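Local coordinates for insecticidal Delta-Endotoxin Cry8Ea1 (Bacillus Thuringiensis, PDB 3EB7), which kills insect larvae, probably by binding to gut cells and forming pores in their membranes, as other three-domain Bacillus thuringiensis Cry toxins do, at residues R500-Y505 and F546-T551; L562-R567 and V578-I583. All blocks are in the same frame, centred on the assembly; numbering follows the deposited sequence.

Interaction 1: R500-Y505 and F546-T551; sequences RVRIRY and FASFST
Ile503 and Ala547 form the hydrogen-bonded pair at the middle of an antiparallel strand pairing in one sheet of the C-terminal beta sandwich, the jelly-roll domain of a three-domain Cry toxin. Ile503 N gives a bond of 2.7 Å to Ala547 O, and Ala547 N returns one to Ile503 O. Phe549 N, already beyond the strand, continues the ladder with a 3.2 Å bond to Val501 O.

Arg502 and Arg504 lie on the face that carries Phe546 and Ser548. Arg502 lays its extended chain over the Phe546 ring, CD 3.8 Å from the ring centroid in a CH-pi contact and CZ 4.6 Å from it in a cation-pi contact; guanidinium and ring planes differ by 34°. A salt bridge to Glu584 holds the same guanidinium.

On the other face the packing is apolar. Tyr505 CE1 lies 3.8 Å from Ala547 CB, and Ile503 CD1 meets the edge of the Phe549 ring at CE1, while Leu513 and Val515 touch both of these side chains.

At the Arg500 end, Arg500 NH1 forks between Phe549 O, 2.9 Å away and approached from above the carbonyl plane, and Ser548 OG, which stands anti to its own backbone N (chi1 -176°), at 3.1 Å.

Interaction 2: L562-R567 and V578-I583; sequences LKISVR and VYIDRI
Ile564 and Val566 meet Ile580 and Ile583 in an apolar, face-to-face contact between the two sheets of the jelly-roll beta sandwich that forms the C-terminal domain. The two strands belong to different sheets: 562-567 is hydrogen-bonded to strands 482-491 and 511-517, whereas 578-583 pairs with 498-507. Their axes come no closer than 9.7 Å and run at 144° to each other, a separation bridged by branched aliphatic side chains alone.

Ile580 is central. With CD1 anti to CA (chi2 -178°), its chain is drawn out to full length, and the terminal methyl lies against both Ile564 and Val566: CD1 is 3.7 Å from Ile564 CG2 and 3.7 Å from Val566 CG1. Ile580 and Val566 lie alongside each other, pointing opposite ways, whereas Ile564 comes to Ile580 at a slant. At the far end of segment 578-583 Ile583 takes over, reaching tip to tip toward Ile564.

Ile580 and Ile583 are three residues apart, yet both direct their CB inward, whereas in a regular strand residues three apart would face opposite sides. Asp581, with psi at -66°, departs from the extended backbone between them, consistent with a beta bulge that restores Ile583 to the core and leaves Asp581 and Arg582 on the other side of the sheet. Leu513 and Ile487 extend the apolar layer round Ile564 and Ile583 respectively, and Phe478 touches both Val566 and Ile580.

The contact thins toward its ends, where Val566 CG1 is 4.4 Å from Val578 CG1 and Leu562 CD2 is 4.4 Å from Ile583 CD1. The Ile564-Ile583 meeting is closer: Ile564 CG1 lies 3.8 Å from Ile583 CD1.

In the fold
Interaction 1 builds one sheet of the sandwich and interaction 2 packs that sheet against the other; their centres are 10 Å apart. Strands 498-507 and 578-588 join them as neighbours: Arg504 N lies 2.9 Å from Arg582 O, a probable hydrogen bond, and Arg504 NH1 forms a salt bridge of 3.2 Å with Asp581 OD1 on the face turned from the core. Inward, Ile503 CG2 touches Ile580 CG2 at 3.7 Å, so the apolar face of 500-505 merges with the layer filled by 578-583. The chain completes interaction 1 first, and strand 559-567, next after 545-548, then crosses to the opposing sheet.

Interaction 1: R500-Y505 and F546-T551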
ATOM      1  N   ARG A 500      12.109   0.637 -23.829  1.00 26.69           N
ATOM      2  CA  ARG A 500      12.406   2.020 -23.528  1.00 26.22           C
ATOM      3  C   ARG A 500      11.912   2.251 -22.115  1.00 26.44           C
ATOM      4  O   ARG A 500      11.150   1.440 -21.574  1.00 26.34           O
ATOM      5  CB  ARG A 500      11.756   2.978 -24.520  1.00 25.45           C
ATOM      6  CG  ARG A 500      10.270   3.061 -24.411  1.00 23.95           C
ATOM      7  CD  ARG A 500       9.647   3.806 -25.562  1.00 23.46           C
ATOM      8  NE  ARG A 500       8.270   4.209 -25.300  1.00 22.17           N
ATOM      9  CZ  ARG A 500       7.908   5.114 -24.387  1.00 26.42           C
ATOM     10  NH1 ARG A 500       8.816   5.717 -23.605  1.00 26.94           N
ATOM     11  NH2 ARG A 500       6.625   5.425 -24.242  1.00 23.81           N
ATOM     12  N   VAL A 501      12.341   3.373 -21.557  1.00 26.42           N
ATOM     13  CA  VAL A 501      12.210   3.717 -20.165  1.00 27.17           C
ATOM     14  C   VAL A 501      11.543   5.080 -20.040  1.00 27.31           C
ATOM     15  O   VAL A 501      11.852   6.006 -20.786  1.00 27.89           O
ATOM     16  CB  VAL A 501      13.642   3.823 -19.510  1.00 27.66           C
ATOM     17  CG1 VAL A 501      13.628   4.613 -18.222  1.00 29.14           C
ATOM     18  CG2 VAL A 501      14.216   2.444 -19.252  1.00 27.67           C
ATOM     19  N   ARG A 502      10.644   5.215 -19.064  1.00 26.80           N
ATOM     20  CA  ARG A 502      10.226   6.525 -18.611  1.00 26.00           C
ATOM     21  C   ARG A 502      10.265   6.546 -17.098  1.00 25.60           C
ATOM     22  O   ARG A 502      10.047   5.526 -16.449  1.00 26.02           O
ATOM     23  CB  ARG A 502       8.862   6.935 -19.167  1.00 26.27           C
ATOM     24  CG  ARG A 502       7.788   5.885 -19.039  1.00 26.11           C
ATOM     25  CD  ARG A 502       6.450   6.483 -19.356  1.00 26.06           C
ATOM     26  NE  ARG A 502       5.448   5.592 -18.842  1.00 28.12           N
ATOM     27  CZ  ARG A 502       4.349   5.210 -19.484  1.00 28.06           C
ATOM     28  NH1 ARG A 502       4.070   5.711 -20.671  1.00 27.05           N
ATOM     29  NH2 ARG A 502       3.513   4.354 -18.897  1.00 23.87           N
ATOM     30  N   ILE A 503      10.565   7.712 -16.551  1.00 24.56           N
ATOM     31  CA  ILE A 503      10.823   7.853 -15.142  1.00 24.02           C
ATOM     32  C   ILE A 503       9.825   8.831 -14.570  1.00 23.78           C
ATOM     33  O   ILE A 503       9.697   9.928 -15.071  1.00 24.24           O
ATOM     34  CB  ILE A 503      12.284   8.343 -14.878  1.00 24.37           C
ATOM     35  CG1 ILE A 503      13.314   7.307 -15.349  1.00 23.54           C
ATOM     36  CG2 ILE A 503      12.525   8.589 -13.401  1.00 23.55           C
ATOM     37  CD1 ILE A 503      14.015   7.708 -16.568  1.00 26.46           C
ATOM     38  N   ARG A 504       9.108   8.428 -13.527  1.00 23.40           N
ATOM     39  CA  ARG A 504       8.167   9.322 -12.857  1.00 23.06           C
ATOM     40  C   ARG A 504       8.919  10.174 -11.825  1.00 21.50           C
ATOM     41  O   ARG A 504       9.643   9.648 -10.974  1.00 19.58           O
ATOM     42  CB  ARG A 504       7.025   8.522 -12.205  1.00 22.89           C
ATOM     43  CG  ARG A 504       5.827   9.374 -11.782  1.00 25.69           C
ATOM     44  CD  ARG A 504       4.549   8.489 -11.547  1.00 25.94           C
ATOM     45  NE  ARG A 504       3.417   9.308 -11.105  1.00 32.11           N
ATOM     46  CZ  ARG A 504       2.689   9.087 -10.013  1.00 36.00           C
ATOM     47  NH1 ARG A 504       2.932   8.027  -9.232  1.00 38.16           N
ATOM     48  NH2 ARG A 504       1.699   9.924  -9.703  1.00 37.85           N
ATOM     49  N   TYR A 505       8.770  11.494 -11.925  1.00 20.02           N
ATOM     50  CA  TYR A 505       9.517  12.395 -11.056  1.00 19.62           C
ATOM     51  C   TYR A 505       8.741  13.651 -10.693  1.00 19.58           C
ATOM     52  O   TYR A 505       7.733  13.951 -11.270  1.00 20.17           O
ATOM     53  CB  TYR A 505      10.853  12.786 -11.692  1.00 18.89           C
ATOM     54  CG  TYR A 505      10.703  13.834 -12.786  1.00 19.20           C
ATOM     55  CD1 TYR A 505      10.432  13.456 -14.095  1.00 18.79           C
ATOM     56  CD2 TYR A 505      10.802  15.211 -12.494  1.00 18.22           C
ATOM     57  CE1 TYR A 505      10.292  14.408 -15.108  1.00 20.39           C
ATOM     58  CE2 TYR A 505      10.648  16.168 -13.490  1.00 18.81           C
ATOM     59  CZ  TYR A 505      10.403  15.757 -14.796  1.00 18.36           C
ATOM     60  OH  TYR A 505      10.247  16.686 -15.792  1.00 20.66           O
ATOM     61  N   PHE A 546       6.512  12.640 -16.257  1.00 26.32           N
ATOM     62  CA  PHE A 546       7.370  11.613 -16.824  1.00 25.27           C
ATOM     63  C   PHE A 546       8.581  12.198 -17.543  1.00 24.61           C
ATOM     64  O   PHE A 546       8.464  13.144 -18.305  1.00 23.43           O
ATOM     65  CB  PHE A 546       6.586  10.715 -17.791  1.00 24.75           C
ATOM     66  CG  PHE A 546       5.815   9.627 -17.108  1.00 25.21           C
ATOM     67  CD1 PHE A 546       6.479   8.656 -16.347  1.00 23.90           C
ATOM     68  CD2 PHE A 546       4.426   9.557 -17.235  1.00 26.65           C
ATOM     69  CE1 PHE A 546       5.778   7.635 -15.694  1.00 23.57           C
ATOM     70  CE2 PHE A 546       3.702   8.536 -16.581  1.00 26.20           C
ATOM     71  CZ  PHE A 546       4.390   7.573 -15.811  1.00 23.48           C
ATOM     72  N   ALA A 547       9.748  11.647 -17.239  1.00 23.89           N
ATOM     73  CA  ALA A 547      10.916  11.782 -18.076  1.00 23.73           C
ATOM     74  C   ALA A 547      10.911  10.555 -18.986  1.00 23.93           C
ATOM     75  O   ALA A 547      11.210   9.445 -18.533  1.00 23.62           O
ATOM     76  CB  ALA A 547      12.176  11.829 -17.234  1.00 23.54           C
ATOM     77  N   SER A 548      10.564  10.768 -20.261  1.00 23.26           N
ATOM     78  CA  SER A 548      10.339   9.695 -21.214  1.00 22.99           C
ATOM     79  C   SER A 548      11.344   9.745 -22.382  1.00 23.87           C
ATOM     80  O   SER A 548      11.600  10.796 -22.973  1.00 23.81           O
ATOM     81  CB  SER A 548       8.892   9.739 -21.722  1.00 22.53           C
ATOM     82  OG  SER A 548       8.601   8.653 -22.594  1.00 23.33           O
ATOM     83  N   PHE A 549      11.926   8.584 -22.674  1.00 24.55           N
ATOM     84  CA  PHE A 549      12.846   8.393 -23.764  1.00 24.74           C
ATOM     85  C   PHE A 549      12.192   7.451 -24.764  1.00 25.40           C
ATOM     86  O   PHE A 549      11.535   6.484 -24.358  1.00 25.14           O
ATOM     87  CB  PHE A 549      14.114   7.705 -23.280  1.00 24.27           C
ATOM     88  CG  PHE A 549      14.875   8.467 -22.237  1.00 24.93           C
ATOM     89  CD1 PHE A 549      14.783   8.095 -20.887  1.00 20.27           C
ATOM     90  CD2 PHE A 549      15.723   9.539 -22.597  1.00 23.82           C
ATOM     91  CE1 PHE A 549      15.501   8.775 -19.904  1.00 20.03           C
ATOM     92  CE2 PHE A 549      16.461  10.238 -21.603  1.00 24.10           C
ATOM     93  CZ  PHE A 549      16.346   9.847 -20.251  1.00 22.38           C
ATOM     94  N   SER A 550      12.443   7.712 -26.050  1.00 25.73           N
ATOM     95  CA  SER A 550      11.980   6.887 -27.155  1.00 27.42           C
ATOM     96  C   SER A 550      13.074   5.957 -27.663  1.00 27.59           C
ATOM     97  O   SER A 550      12.771   4.897 -28.181  1.00 27.93           O
ATOM     98  CB  SER A 550      11.448   7.757 -28.309  1.00 27.56           C
ATOM     99  OG  SER A 550      12.425   8.712 -28.723  1.00 31.25           O
ATOM    100  N   THR A 551      14.332   6.359 -27.510  1.00 27.69           N
ATOM    101  CA  THR A 551      15.497   5.521 -27.854  1.00 27.76           C
ATOM    102  C   THR A 551      15.558   4.238 -26.989  1.00 27.32           C
ATOM    103  O   THR A 551      15.817   4.311 -25.793  1.00 26.47           O
ATOM    104  CB  THR A 551      16.827   6.348 -27.702  1.00 27.69           C
ATOM    105  OG1 THR A 551      16.744   7.522 -28.514  1.00 29.22           O
ATOM    106  CG2 THR A 551      18.078   5.549 -28.097  1.00 27.93           C
TER
HETATM  107  O   HOH W   1      14.964   4.104 -23.141  1.00 20.88           O

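Interaction 2: L562-R567 and V578-I583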
ATOM      1  N   LEU A 562      20.105  -1.481 -13.275  1.00 26.90           N
ATOM      2  CA  LEU A 562      19.684  -0.186 -13.770  1.00 25.95           C
ATOM      3  C   LEU A 562      20.050   0.858 -12.726  1.00 26.06           C
ATOM      4  O   LEU A 562      20.093   0.575 -11.534  1.00 25.38           O
ATOM      5  CB  LEU A 562      18.191  -0.210 -14.010  1.00 25.62           C
ATOM      6  CG  LEU A 562      17.577   0.188 -15.365  1.00 27.12           C
ATOM      7  CD1 LEU A 562      18.415  -0.183 -16.609  1.00 20.83           C
ATOM      8  CD2 LEU A 562      16.164  -0.427 -15.460  1.00 26.70           C
ATOM      9  N   LYS A 563      20.326   2.077 -13.161  1.00 26.44           N
ATOM     10  CA  LYS A 563      20.718   3.116 -12.220  1.00 27.01           C
ATOM     11  C   LYS A 563      20.388   4.449 -12.856  1.00 26.90           C
ATOM     12  O   LYS A 563      20.639   4.635 -14.035  1.00 27.31           O
ATOM     13  CB  LYS A 563      22.221   3.003 -11.862  1.00 27.06           C
ATOM     14  CG  LYS A 563      22.734   4.094 -10.912  1.00 27.44           C
ATOM     15  CD  LYS A 563      24.210   3.962 -10.707  1.00 28.75           C
ATOM     16  CE  LYS A 563      24.874   5.233 -11.115  1.00 33.55           C
ATOM     17  NZ  LYS A 563      26.279   5.128 -11.627  1.00 36.25           N
ATOM     18  N   ILE A 564      19.792   5.351 -12.080  1.00 26.36           N
ATOM     19  CA  ILE A 564      19.380   6.632 -12.600  1.00 25.19           C
ATOM     20  C   ILE A 564      20.300   7.670 -12.000  1.00 25.09           C
ATOM     21  O   ILE A 564      20.556   7.667 -10.787  1.00 23.89           O
ATOM     22  CB  ILE A 564      17.878   6.963 -12.273  1.00 25.76           C
ATOM     23  CG1 ILE A 564      16.894   5.897 -12.808  1.00 24.71           C
ATOM     24  CG2 ILE A 564      17.483   8.355 -12.793  1.00 26.65           C
ATOM     25  CD1 ILE A 564      17.094   5.485 -14.255  1.00 24.10           C
ATOM     26  N   SER A 565      20.821   8.544 -12.859  1.00 25.22           N
ATOM     27  CA  SER A 565      21.705   9.628 -12.419  1.00 24.97           C
ATOM     28  C   SER A 565      21.102  10.980 -12.753  1.00 24.21           C
ATOM     29  O   SER A 565      20.590  11.170 -13.877  1.00 23.46           O
ATOM     30  CB  SER A 565      23.062   9.481 -13.111  1.00 25.37           C
ATOM     31  OG  SER A 565      23.718   8.301 -12.659  1.00 28.73           O
ATOM     32  N   VAL A 566      21.132  11.900 -11.779  1.00 23.56           N
ATOM     33  CA  VAL A 566      20.701  13.285 -11.995  1.00 23.17           C
ATOM     34  C   VAL A 566      21.845  14.308 -11.697  1.00 24.70           C
ATOM     35  O   VAL A 566      22.682  14.113 -10.788  1.00 24.70           O
ATOM     36  CB  VAL A 566      19.340  13.671 -11.286  1.00 23.09           C
ATOM     37  CG1 VAL A 566      18.202  12.721 -11.707  1.00 21.01           C
ATOM     38  CG2 VAL A 566      19.492  13.765  -9.759  1.00 21.78           C
ATOM     39  N   ARG A 567      21.837  15.393 -12.469  1.00 24.65           N
ATOM     40  CA  ARG A 567      22.984  16.252 -12.671  1.00 26.25           C
ATOM     41  C   ARG A 567      22.528  17.644 -13.173  1.00 25.60           C
ATOM     42  O   ARG A 567      21.409  17.796 -13.676  1.00 24.11           O
ATOM     43  CB  ARG A 567      23.810  15.572 -13.760  1.00 26.87           C
ATOM     44  CG  ARG A 567      25.219  15.963 -13.869  1.00 31.67           C
ATOM     45  CD  ARG A 567      25.884  15.112 -14.918  1.00 36.80           C
ATOM     46  NE  ARG A 567      25.903  13.724 -14.484  1.00 44.13           N
ATOM     47  CZ  ARG A 567      26.133  12.669 -15.272  1.00 48.39           C
ATOM     48  NH1 ARG A 567      26.369  12.825 -16.579  1.00 48.93           N
ATOM     49  NH2 ARG A 567      26.115  11.443 -14.742  1.00 47.72           N
ATOM     50  N   VAL A 578      15.007  17.262  -6.747  1.00 24.02           N
ATOM     51  CA  VAL A 578      14.428  16.271  -7.647  1.00 23.03           C
ATOM     52  C   VAL A 578      13.998  15.029  -6.823  1.00 23.30           C
ATOM     53  O   VAL A 578      14.840  14.400  -6.154  1.00 23.10           O
ATOM     54  CB  VAL A 578      15.468  15.843  -8.710  1.00 22.81           C
ATOM     55  CG1 VAL A 578      14.886  14.856  -9.736  1.00 21.84           C
ATOM     56  CG2 VAL A 578      16.053  17.057  -9.415  1.00 22.80           C
ATOM     57  N   TYR A 579      12.708  14.692  -6.864  1.00 22.99           N
ATOM     58  CA  TYR A 579      12.216  13.405  -6.345  1.00 23.32           C
ATOM     59  C   TYR A 579      12.077  12.417  -7.474  1.00 23.97           C
ATOM     60  O   TYR A 579      11.459  12.734  -8.496  1.00 25.04           O
ATOM     61  CB  TYR A 579      10.836  13.544  -5.737  1.00 23.22           C
ATOM     62  CG  TYR A 579      10.739  14.522  -4.631  1.00 25.14           C
ATOM     63  CD1 TYR A 579      10.391  15.820  -4.900  1.00 22.47           C
ATOM     64  CD2 TYR A 579      11.020  14.157  -3.304  1.00 25.72           C
ATOM     65  CE1 TYR A 579      10.290  16.741  -3.923  1.00 24.90           C
ATOM     66  CE2 TYR A 579      10.943  15.108  -2.284  1.00 27.24           C
ATOM     67  CZ  TYR A 579      10.557  16.401  -2.612  1.00 27.46           C
ATOM     68  OH  TYR A 579      10.406  17.416  -1.663  1.00 30.05           O
ATOM     69  N   ILE A 580      12.643  11.231  -7.314  1.00 24.24           N
ATOM     70  CA  ILE A 580      12.447  10.148  -8.294  1.00 25.12           C
ATOM     71  C   ILE A 580      11.561   9.028  -7.715  1.00 24.70           C
ATOM     72  O   ILE A 580      11.855   8.474  -6.670  1.00 24.49           O
ATOM     73  CB  ILE A 580      13.783   9.605  -8.833  1.00 25.22           C
ATOM     74  CG1 ILE A 580      14.578  10.756  -9.472  1.00 25.48           C
ATOM     75  CG2 ILE A 580      13.522   8.471  -9.856  1.00 26.35           C
ATOM     76  CD1 ILE A 580      15.884  10.278 -10.072  1.00 27.73           C
ATOM     77  N   ASP A 581      10.450   8.762  -8.378  1.00 25.29           N
ATOM     78  CA  ASP A 581       9.447   7.810  -7.890  1.00 26.58           C
ATOM     79  C   ASP A 581       9.735   6.413  -8.406  1.00 26.16           C
ATOM     80  O   ASP A 581      10.062   5.522  -7.631  1.00 26.28           O
ATOM     81  CB  ASP A 581       8.023   8.245  -8.277  1.00 27.41           C
ATOM     82  CG  ASP A 581       6.962   7.109  -8.115  1.00 32.64           C
ATOM     83  OD1 ASP A 581       5.992   7.109  -8.887  1.00 37.19           O
ATOM     84  OD2 ASP A 581       7.067   6.216  -7.225  1.00 38.71           O
ATOM     85  N   ARG A 582       9.621   6.227  -9.709  1.00 25.73           N
ATOM     86  CA  ARG A 582       9.740   4.905 -10.275  1.00 26.13           C
ATOM     87  C   ARG A 582      10.243   4.953 -11.704  1.00 26.28           C
ATOM     88  O   ARG A 582      10.134   5.975 -12.382  1.00 26.67           O
ATOM     89  CB  ARG A 582       8.376   4.209 -10.238  1.00 26.33           C
ATOM     90  CG  ARG A 582       7.251   4.927 -11.010  1.00 27.23           C
ATOM     91  CD  ARG A 582       6.015   4.045 -10.970  1.00 33.00           C
ATOM     92  NE  ARG A 582       4.773   4.661 -11.454  1.00 35.09           N
ATOM     93  CZ  ARG A 582       3.747   5.003 -10.673  1.00 36.01           C
ATOM     94  NH1 ARG A 582       2.636   5.526 -11.191  1.00 37.34           N
ATOM     95  NH2 ARG A 582       3.834   4.843  -9.363  1.00 38.51           N
ATOM     96  N   ILE A 583      10.769   3.832 -12.162  1.00 26.55           N
ATOM     97  CA  ILE A 583      11.074   3.638 -13.572  1.00 27.59           C
ATOM     98  C   ILE A 583      10.008   2.715 -14.111  1.00 27.32           C
ATOM     99  O   ILE A 583       9.615   1.762 -13.442  1.00 27.95           O
ATOM    100  CB  ILE A 583      12.395   2.912 -13.754  1.00 27.86           C
ATOM    101  CG1 ILE A 583      13.563   3.718 -13.200  1.00 28.39           C
ATOM    102  CG2 ILE A 583      12.621   2.541 -15.226  1.00 29.65           C
ATOM    103  CD1 ILE A 583      14.735   2.788 -12.751  1.00 32.38           C
TER